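TRNA (cytosine(72)-C(5))-methyltransferase (Pyrococcus horikoshii, PDB 5ZVE) transfers a methyl group from S-adenosyl-L-methionine to the C5 position of cytosine 72 in several tRNAs. Local coordinates at residues H214-L218 / L219-G223; K230-N233 / R234-M238; E295-A298 / R299-A303. All coordinates share one frame; numbering follows the deposited sequence.

In the fold
All three contacts are local ones within the methyltransferase part of the chain, which has a Rossmann-like fold. Contact 1, partly buried, closes helix 210-218 and turns the chain toward strand 225-229; its chemistry is backbone capping with aliphatic packing. That strand leads into contact 2, a surface contact at the start of helix 232-245, where a serine caps the helix and an arginine binds the ribose of S-adenosyl-L-homocysteine. Contact 3, partly buried and within helix 291-310, reaches the adenine of the same ligand through a tyrosine. Contacts 2 and 3 come within about 5 Å at their nearest atoms, whereas contact 1 touches neither.

Contact 1. Residues H214-L218 / L219-G223; sequences HIAQL and LENKG
With CG of Leu219 set opposite its own carbonyl carbon (chi1 -68°), the side chain folds back alongside the last turn of helix 210-218, where its CG lies 4.2 Å from CG2 of Ile215. The next torsions to matter are those of the main chain: Glu220 has a positive phi (58°), and this reversal ends the helix. The result is a Schellman motif with Glu220 as its C-prime residue. Asn221 N donates to Ala216 O over 2.8 Å in a nearly straight bond, with an N-H...O angle of 170°. Inside that wide loop, Glu220 N makes a weak bond to Gln217 O at 3.0 Å. The last ordinary helical bond runs from Leu219 N to Ile215 O at 2.9 Å. A type I' turn from Leu219 to Lys222 overlaps the motif, and Lys222 N closes it on Leu219 O at 3.1 Å, sending the chain toward strand 225-229.

Ile215 and Leu219 suit the buried side of the helix end because their branched aliphatic groups also pack on Ile225 of that strand. Ala216, with its small methyl, lies against Ile225 too. Asn221 joins the cap to a neighbouring loop: its OD1 accepts from Lys248 N and its ND2 donates to Gly246 O. Gln217 faces elsewhere, pairing with Arg39 and the carbonyl of Val40. The carboxylate of Glu220 is on the exposed side, where a charge is easily solvated, while its CG passes 3.7 Å from Gln217 O. Chemically, the motif gives the carbonyls of Ala216 and Gln217 backbone donors, the second weakly, just where helical ones run out, so the helix can stop beside a buried aliphatic cluster with these polar atoms paired.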
loop_
_atom_site.group_PDB
_atom_site.type_symbol
_atom_site.label_atom_id
_atom_site.label_comp_id
_atom_site.label_asym_id
_atom_site.label_seq_id
_atom_site.Cartn_x
_atom_site.Cartn_y
_atom_site.Cartn_z
ATOM N N HIS A 214 2.183 11.828 7.123
ATOM C CA HIS A 214 2.606 12.659 6.003
ATOM C C HIS A 214 1.994 14.057 6.112
ATOM O O HIS A 214 2.676 15.060 5.902
ATOM C CB HIS A 214 2.227 11.996 4.675
ATOM C CG HIS A 214 2.821 12.656 3.471
ATOM N ND1 HIS A 214 2.539 12.250 2.186
ATOM C CD2 HIS A 214 3.687 13.693 3.356
ATOM C CE1 HIS A 214 3.201 13.009 1.329
ATOM N NE2 HIS A 214 3.905 13.891 2.015
ATOM N N ILE A 215 0.707 14.117 6.448
ATOM C CA ILE A 215 0.034 15.390 6.700
ATOM C C ILE A 215 0.735 16.151 7.820
ATOM O O ILE A 215 0.930 17.368 7.746
ATOM C CB ILE A 215 -1.450 15.194 7.076
ATOM C CG1 ILE A 215 -2.196 14.458 5.965
ATOM C CG2 ILE A 215 -2.116 16.534 7.344
ATOM C CD1 ILE A 215 -2.480 15.303 4.750
ATOM N N ALA A 216 1.123 15.414 8.854
ATOM C CA ALA A 216 1.786 15.996 10.014
ATOM C C ALA A 216 3.104 16.680 9.647
ATOM O O ALA A 216 3.409 17.751 10.167
ATOM C CB ALA A 216 2.021 14.928 11.069
ATOM N N GLN A 217 3.878 16.077 8.750
ATOM C CA GLN A 217 5.150 16.683 8.355
ATOM C C GLN A 217 4.931 17.833 7.368
ATOM O O GLN A 217 5.704 18.789 7.348
ATOM C CB GLN A 217 6.108 15.636 7.771
ATOM C CG GLN A 217 5.828 15.191 6.350
ATOM C CD GLN A 217 6.792 14.101 5.892
ATOM O OE1 GLN A 217 6.948 13.076 6.558
ATOM N NE2 GLN A 217 7.456 14.329 4.760
ATOM N N LEU A 218 3.881 17.751 6.556
ATOM C CA LEU A 218 3.515 18.871 5.691
ATOM C C LEU A 218 3.072 20.074 6.520
ATOM O O LEU A 218 3.261 21.224 6.117
ATOM C CB LEU A 218 2.403 18.481 4.714
ATOM C CG LEU A 218 2.723 17.425 3.656
ATOM C CD1 LEU A 218 1.431 16.930 3.017
ATOM C CD2 LEU A 218 3.685 17.983 2.603
ATOM N N LEU A 219 2.470 19.798 7.675
ATOM C CA LEU A 219 2.066 20.846 8.608
ATOM C C LEU A 219 3.238 21.292 9.472
ATOM O O LEU A 219 3.140 22.276 10.207
ATOM C CB LEU A 219 0.916 20.363 9.497
ATOM C CG LEU A 219 -0.440 20.124 8.829
ATOM C CD1 LEU A 219 -1.514 19.930 9.883
ATOM C CD2 LEU A 219 -0.795 21.269 7.906
ATOM N N GLU A 220 4.337 20.546 9.379
ATOM C CA GLU A 220 5.537 20.778 10.176
ATOM C C GLU A 220 5.189 20.699 11.655
ATOM O O GLU A 220 5.629 21.517 12.460
ATOM C CB GLU A 220 6.179 22.120 9.820
ATOM C CG GLU A 220 6.715 22.159 8.395
ATOM C CD GLU A 220 7.235 23.527 7.997
ATOM O OE1 GLU A 220 6.781 24.530 8.585
ATOM O OE2 GLU A 220 8.092 23.598 7.090
ATOM N N ASN A 221 4.396 19.685 11.987
ATOM C CA ASN A 221 3.959 19.407 13.352
ATOM C C ASN A 221 3.146 20.535 13.990
ATOM O O ASN A 221 2.998 20.580 15.209
ATOM C CB ASN A 221 5.165 19.064 14.234
ATOM C CG ASN A 221 5.262 17.581 14.524
ATOM O OD1 ASN A 221 4.272 16.858 14.419
ATOM N ND2 ASN A 221 6.453 17.118 14.890
ATOM N N LYS A 222 2.624 21.443 13.169
ATOM C CA LYS A 222 1.720 22.477 13.666
ATOM C C LYS A 222 0.261 22.053 13.489
ATOM O O LYS A 222 -0.034 21.101 12.770
ATOM C CB LYS A 222 1.973 23.805 12.950
ATOM C CG LYS A 222 3.444 24.162 12.808
ATOM C CD LYS A 222 4.078 24.509 14.147
ATOM C CE LYS A 222 3.581 25.851 14.653
ATOM N NZ LYS A 222 3.715 26.913 13.616
ATOM N N GLY A 223 -0.654 22.791 14.108
ATOM C CA GLY A 223 -2.068 22.479 14.007
ATOM C C GLY A 223 -2.461 21.203 14.727
ATOM O O GLY A 223 -1.810 20.785 15.686
#

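Contact 2. Residues K230-N233 / R234-M238; sequences KSKN and RLRKM. With SAH (S-adenosyl-L-homocysteine), chain C.
Arg234 NE donates to O3' of S-adenosyl-L-homocysteine at 2.5 Å, a very short bond, and NH2 of the same guanidinium adds a weaker one to this hydroxyl oxygen at 3.0 Å. O3' lies at the guanidinium edge, near its plane, so two nitrogens on one side of the group share it. A bend in the arginine chain at chi3 (65°) turns that edge to the ribose. NH2 also makes a weak bond to Ala207 O.

One turn earlier, Ser231 is the N-cap of helix 232-245. Its OG, anti to the backbone N (chi1 -176°), accepts from Arg234 N in a weak but straight bond of 3.5 Å. Ordinary helical bonds begin beside it, with Leu235 N to Ser231 O at 3.0 Å and Arg236 N to Lys232 O at 2.7 Å. Serine suits the cap because its short side chain can reach a backbone N-H; its CB also packs 3.7 Å from Arg234 CD. Lys230 lays its CB 3.7 Å from the adenine C2, and buried Leu235 packs on Leu252 of strand 250-254.

This is the strand-to-helix junction of a beta-alpha-beta unit in the Rossmann-like fold. Asp229 OD1, at the strand end, accepts from Ser231 N and is hydrogen-bonded to the ligand, so the residues that start the helix and those that hold the cofactor product adjoin.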
loop_
_atom_site.group_PDB
_atom_site.type_symbol
_atom_site.label_atom_id
_atom_site.label_comp_id
_atom_site.label_asym_id
_atom_site.label_seq_id
_atom_site.Cartn_x
_atom_site.Cartn_y
_atom_site.Cartn_z
ATOM N N LYS A 230 -11.210 2.086 13.436
ATOM C CA LYS A 230 -12.011 1.172 14.241
ATOM C C LYS A 230 -11.152 0.124 14.942
ATOM O O LYS A 230 -11.519 -0.380 16.004
ATOM C CB LYS A 230 -13.054 0.471 13.368
ATOM C CG LYS A 230 -14.105 -0.292 14.153
ATOM C CD LYS A 230 -15.037 -1.070 13.236
ATOM C CE LYS A 230 -14.280 -2.153 12.473
ATOM N NZ LYS A 230 -15.191 -3.052 11.702
ATOM N N SER A 231 -9.998 -0.181 14.359
ATOM C CA SER A 231 -9.149 -1.257 14.864
ATOM C C SER A 231 -8.201 -0.752 15.943
ATOM O O SER A 231 -7.409 0.162 15.708
ATOM C CB SER A 231 -8.360 -1.891 13.713
ATOM O OG SER A 231 -7.591 -2.993 14.159
ATOM N N LYS A 232 -8.273 -1.359 17.124
ATOM C CA LYS A 232 -7.432 -0.940 18.239
ATOM C C LYS A 232 -5.982 -1.357 18.021
ATOM O O LYS A 232 -5.056 -0.634 18.397
ATOM C CB LYS A 232 -7.958 -1.513 19.557
ATOM C CG LYS A 232 -7.248 -0.978 20.795
ATOM C CD LYS A 232 -7.878 -1.526 22.064
ATOM C CE LYS A 232 -9.320 -1.056 22.193
ATOM N NZ LYS A 232 -10.065 -1.755 23.279
ATOM N N ASN A 233 -5.791 -2.524 17.413
ATOM C CA ASN A 233 -4.455 -3.029 17.118
ATOM C C ASN A 233 -3.740 -2.166 16.083
ATOM O O ASN A 233 -2.578 -1.797 16.261
ATOM C CB ASN A 233 -4.523 -4.476 16.635
ATOM C CG ASN A 233 -5.055 -5.417 17.697
ATOM O OD1 ASN A 233 -5.055 -5.092 18.886
ATOM N ND2 ASN A 233 -5.507 -6.592 17.276
ATOM N N ARG A 234 -4.438 -1.859 14.995
ATOM C CA ARG A 234 -3.887 -0.984 13.970
ATOM C C ARG A 234 -3.656 0.422 14.527
ATOM O O ARG A 234 -2.714 1.107 14.127
ATOM C CB ARG A 234 -4.803 -0.956 12.741
ATOM C CG ARG A 234 -4.888 -2.304 12.033
ATOM C CD ARG A 234 -5.954 -2.326 10.953
ATOM N NE ARG A 234 -5.669 -1.412 9.848
ATOM C CZ ARG A 234 -4.762 -1.626 8.898
ATOM N NH1 ARG A 234 -4.035 -2.734 8.900
ATOM N NH2 ARG A 234 -4.583 -0.725 7.937
ATOM N N LEU A 235 -4.505 0.846 15.457
ATOM C CA LEU A 235 -4.271 2.097 16.170
ATOM C C LEU A 235 -3.053 1.993 17.084
ATOM O O LEU A 235 -2.313 2.956 17.255
ATOM C CB LEU A 235 -5.503 2.499 16.978
ATOM C CG LEU A 235 -6.605 3.182 16.172
ATOM C CD1 LEU A 235 -7.795 3.484 17.059
ATOM C CD2 LEU A 235 -6.072 4.449 15.538
ATOM N N ARG A 236 -2.862 0.825 17.684
ATOM C CA ARG A 236 -1.683 0.571 18.507
ATOM C C ARG A 236 -0.403 0.678 17.676
ATOM O O ARG A 236 0.596 1.242 18.124
ATOM C CB ARG A 236 -1.775 -0.806 19.164
ATOM C CG ARG A 236 -0.605 -1.151 20.067
ATOM C CD ARG A 236 -0.865 -2.450 20.810
ATOM N NE ARG A 236 -2.200 -2.462 21.401
ATOM C CZ ARG A 236 -2.652 -3.410 22.216
ATOM N NH1 ARG A 236 -1.876 -4.433 22.546
ATOM N NH2 ARG A 236 -3.882 -3.330 22.706
ATOM N N LYS A 237 -0.432 0.118 16.470
ATOM C CA LYS A 237 0.688 0.248 15.549
ATOM C C LYS A 237 0.881 1.707 15.156
ATOM O O LYS A 237 2.012 2.174 14.987
ATOM C CB LYS A 237 0.474 -0.615 14.305
ATOM C CG LYS A 237 1.655 -0.595 13.344
ATOM C CD LYS A 237 2.917 -1.089 14.033
ATOM C CE LYS A 237 4.108 -1.086 13.092
ATOM N NZ LYS A 237 5.340 -1.596 13.758
ATOM N N MET A 238 -0.227 2.427 15.019
ATOM C CA MET A 238 -0.178 3.831 14.638
ATOM C C MET A 238 0.469 4.679 15.729
ATOM O O MET A 238 1.198 5.630 15.434
ATOM C CB MET A 238 -1.582 4.350 14.321
ATOM C CG MET A 238 -1.631 5.817 13.961
ATOM S SD MET A 238 -3.087 6.247 12.992
ATOM C CE MET A 238 -2.763 7.972 12.680
HETATM N N SAH C . -4.958 5.467 5.468
HETATM C CA SAH C . -4.126 4.446 6.094
HETATM C CB SAH C . -4.560 3.041 5.675
HETATM C CG SAH C . -6.069 2.812 5.553
HETATM S SD SAH C . -6.446 1.044 5.468
HETATM C C SAH C . -2.630 4.657 5.840
HETATM O O SAH C . -2.228 5.442 4.981
HETATM O OXT SAH C . -1.784 4.048 6.493
HETATM C "C5'" SAH C . -8.200 1.273 5.876
HETATM C "C4'" SAH C . -8.490 1.374 7.371
HETATM O "O4'" SAH C . -9.873 1.575 7.579
HETATM C "C3'" SAH C . -8.121 0.132 8.173
HETATM O "O3'" SAH C . -7.102 0.463 9.088
HETATM C "C2'" SAH C . -9.367 -0.236 8.957
HETATM O "O2'" SAH C . -9.050 -0.437 10.312
HETATM C "C1'" SAH C . -10.233 0.999 8.818
HETATM N N9 SAH C . -11.686 0.732 8.896
HETATM C C8 SAH C . -12.404 -0.285 8.320
HETATM N N7 SAH C . -13.709 -0.132 8.651
HETATM C C5 SAH C . -13.834 0.966 9.429
HETATM C C6 SAH C . -14.926 1.574 10.038
HETATM N N6 SAH C . -16.152 1.071 9.904
HETATM N N1 SAH C . -14.732 2.715 10.786
HETATM C C2 SAH C . -13.465 3.246 10.931
HETATM N N3 SAH C . -12.386 2.636 10.326
HETATM C C4 SAH C . -12.570 1.515 9.587
#

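Contact 3. Residues E295-A298 / R299-A303; sequences EATA and RYQRA. With SAH (S-adenosyl-L-homocysteine), chain C.
Bonds from i to i+4 join the two halves of this piece of helix 291-310 in the Rossmann-like methyltransferase fold, as in Tyr300 N to Ala296 O at 2.9 Å. Along the outer side, Glu295 and Arg299 are one turn apart and form a long salt bridge, OE2 to NH1 3.9 Å. Their carboxylate and guanidinium planes stand 81° apart, a loose pairing of two exposed charges. The guanidinium also lays one face over Ala296 CA, and alanine's small side chain permits this close passage.

On another side, the Thr297 CG2 methyl meets Gln301 NE2 at 3.7 Å. Gln301 is buried, and its amide suits that place by giving NE2 a hydrogen bond to Pro275 O; Thr297 OG1 is bonded to His293 O. Arg302, its chain extended from CG to NE, sets one guanidinium face over Ala298 O, an acceptor for Arg302 N and for Asn333 ND2.

Tyr300 is long enough to reach the adenine: with CG anti to the backbone N (chi1 -179°), its ring is sent off the helix toward the ligand. Phe304 packs edge-to-face with it. Beyond the Tyr300 ring, the adenine N6 of S-adenosyl-L-homocysteine donates to Tyr300 OH over 2.6 Å.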
loop_
_atom_site.group_PDB
_atom_site.type_symbol
_atom_site.label_atom_id
_atom_site.label_comp_id
_atom_site.label_asym_id
_atom_site.label_seq_id
_atom_site.Cartn_x
_atom_site.Cartn_y
_atom_site.Cartn_z
ATOM N N GLU A 295 -19.091 -4.966 -5.053
ATOM C CA GLU A 295 -20.391 -4.368 -4.779
ATOM C C GLU A 295 -20.579 -4.108 -3.289
ATOM O O GLU A 295 -20.952 -3.010 -2.887
ATOM C CB GLU A 295 -21.512 -5.265 -5.304
ATOM C CG GLU A 295 -22.904 -4.690 -5.109
ATOM C CD GLU A 295 -23.997 -5.682 -5.457
ATOM O OE1 GLU A 295 -23.671 -6.859 -5.733
ATOM O OE2 GLU A 295 -25.181 -5.284 -5.451
ATOM N N ALA A 296 -20.297 -5.115 -2.470
ATOM C CA ALA A 296 -20.466 -4.983 -1.028
ATOM C C ALA A 296 -19.583 -3.876 -0.463
ATOM O O ALA A 296 -20.040 -3.054 0.325
ATOM C CB ALA A 296 -20.164 -6.302 -0.337
ATOM N N THR A 297 -18.318 -3.858 -0.871
ATOM C CA THR A 297 -17.369 -2.878 -0.353
ATOM C C THR A 297 -17.684 -1.465 -0.842
ATOM O O THR A 297 -17.545 -0.503 -0.088
ATOM C CB THR A 297 -15.931 -3.243 -0.743
ATOM O OG1 THR A 297 -15.645 -4.575 -0.295
ATOM C CG2 THR A 297 -14.937 -2.275 -0.119
ATOM N N ALA A 298 -18.101 -1.341 -2.099
ATOM C CA ALA A 298 -18.509 -0.046 -2.635
ATOM C C ALA A 298 -19.673 0.515 -1.828
ATOM O O ALA A 298 -19.711 1.710 -1.522
ATOM C CB ALA A 298 -18.886 -0.161 -4.096
ATOM N N ARG A 299 -20.620 -0.354 -1.486
ATOM C CA ARG A 299 -21.774 0.057 -0.693
ATOM C C ARG A 299 -21.317 0.456 0.705
ATOM O O ARG A 299 -21.818 1.418 1.288
ATOM C CB ARG A 299 -22.818 -1.067 -0.635
ATOM C CG ARG A 299 -24.116 -0.697 0.078
ATOM C CD ARG A 299 -25.216 -1.740 -0.165
ATOM N NE ARG A 299 -24.819 -3.078 0.266
ATOM C CZ ARG A 299 -24.519 -4.077 -0.560
ATOM N NH1 ARG A 299 -24.577 -3.894 -1.873
ATOM N NH2 ARG A 299 -24.163 -5.260 -0.073
ATOM N N TYR A 300 -20.330 -0.268 1.216
ATOM C CA TYR A 300 -19.767 0.008 2.532
ATOM C C TYR A 300 -19.075 1.378 2.566
ATOM O O TYR A 300 -19.149 2.095 3.561
ATOM C CB TYR A 300 -18.790 -1.110 2.910
ATOM C CG TYR A 300 -18.123 -0.983 4.261
ATOM C CD1 TYR A 300 -18.873 -0.940 5.430
ATOM C CD2 TYR A 300 -16.736 -0.944 4.370
ATOM C CE1 TYR A 300 -18.264 -0.841 6.669
ATOM C CE2 TYR A 300 -16.117 -0.846 5.604
ATOM C CZ TYR A 300 -16.885 -0.794 6.750
ATOM O OH TYR A 300 -16.278 -0.698 7.984
ATOM N N GLN A 301 -18.423 1.747 1.468
ATOM C CA GLN A 301 -17.694 3.014 1.397
ATOM C C GLN A 301 -18.629 4.226 1.378
ATOM O O GLN A 301 -18.281 5.292 1.884
ATOM C CB GLN A 301 -16.793 3.035 0.162
ATOM C CG GLN A 301 -15.655 2.019 0.213
ATOM C CD GLN A 301 -15.079 1.745 -1.153
ATOM O OE1 GLN A 301 -15.709 2.039 -2.167
ATOM N NE2 GLN A 301 -13.885 1.160 -1.193
ATOM N N ARG A 302 -19.815 4.054 0.794
ATOM C CA ARG A 302 -20.792 5.134 0.699
ATOM C C ARG A 302 -21.201 5.652 2.067
ATOM O O ARG A 302 -21.495 6.834 2.227
ATOM C CB ARG A 302 -22.026 4.686 -0.082
ATOM C CG ARG A 302 -21.807 4.662 -1.582
ATOM C CD ARG A 302 -22.997 4.085 -2.328
ATOM N NE ARG A 302 -22.599 3.642 -3.659
ATOM C CZ ARG A 302 -22.643 2.378 -4.067
ATOM N NH1 ARG A 302 -23.097 1.434 -3.254
ATOM N NH2 ARG A 302 -22.253 2.060 -5.294
ATOM N N ALA A 303 -21.228 4.764 3.051
ATOM C CA ALA A 303 -21.521 5.163 4.418
ATOM C C ALA A 303 -20.473 6.142 4.941
ATOM O O ALA A 303 -20.819 7.150 5.561
ATOM C CB ALA A 303 -21.615 3.936 5.313
HETATM N N SAH C . -4.958 5.467 5.468
HETATM C CA SAH C . -4.126 4.446 6.094
HETATM C CB SAH C . -4.560 3.041 5.675
HETATM C CG SAH C . -6.069 2.812 5.553
HETATM S SD SAH C . -6.446 1.044 5.468
HETATM C C SAH C . -2.630 4.657 5.840
HETATM O O SAH C . -2.228 5.442 4.981
HETATM O OXT SAH C . -1.784 4.048 6.493
HETATM C "C5'" SAH C . -8.200 1.273 5.876
HETATM C "C4'" SAH C . -8.490 1.374 7.371
HETATM O "O4'" SAH C . -9.873 1.575 7.579
HETATM C "C3'" SAH C . -8.121 0.132 8.173
HETATM O "O3'" SAH C . -7.102 0.463 9.088
HETATM C "C2'" SAH C . -9.367 -0.236 8.957
HETATM O "O2'" SAH C . -9.050 -0.437 10.312
HETATM C "C1'" SAH C . -10.233 0.999 8.818
HETATM N N9 SAH C . -11.686 0.732 8.896
HETATM C C8 SAH C . -12.404 -0.285 8.320
HETATM N N7 SAH C . -13.709 -0.132 8.651
HETATM C C5 SAH C . -13.834 0.966 9.429
HETATM C C6 SAH C . -14.926 1.574 10.038
HETATM N N6 SAH C . -16.152 1.071 9.904
HETATM N N1 SAH C . -14.732 2.715 10.786
HETATM C C2 SAH C . -13.465 3.246 10.931
HETATM N N3 SAH C . -12.386 2.636 10.326
HETATM C C4 SAH C . -12.570 1.515 9.587
#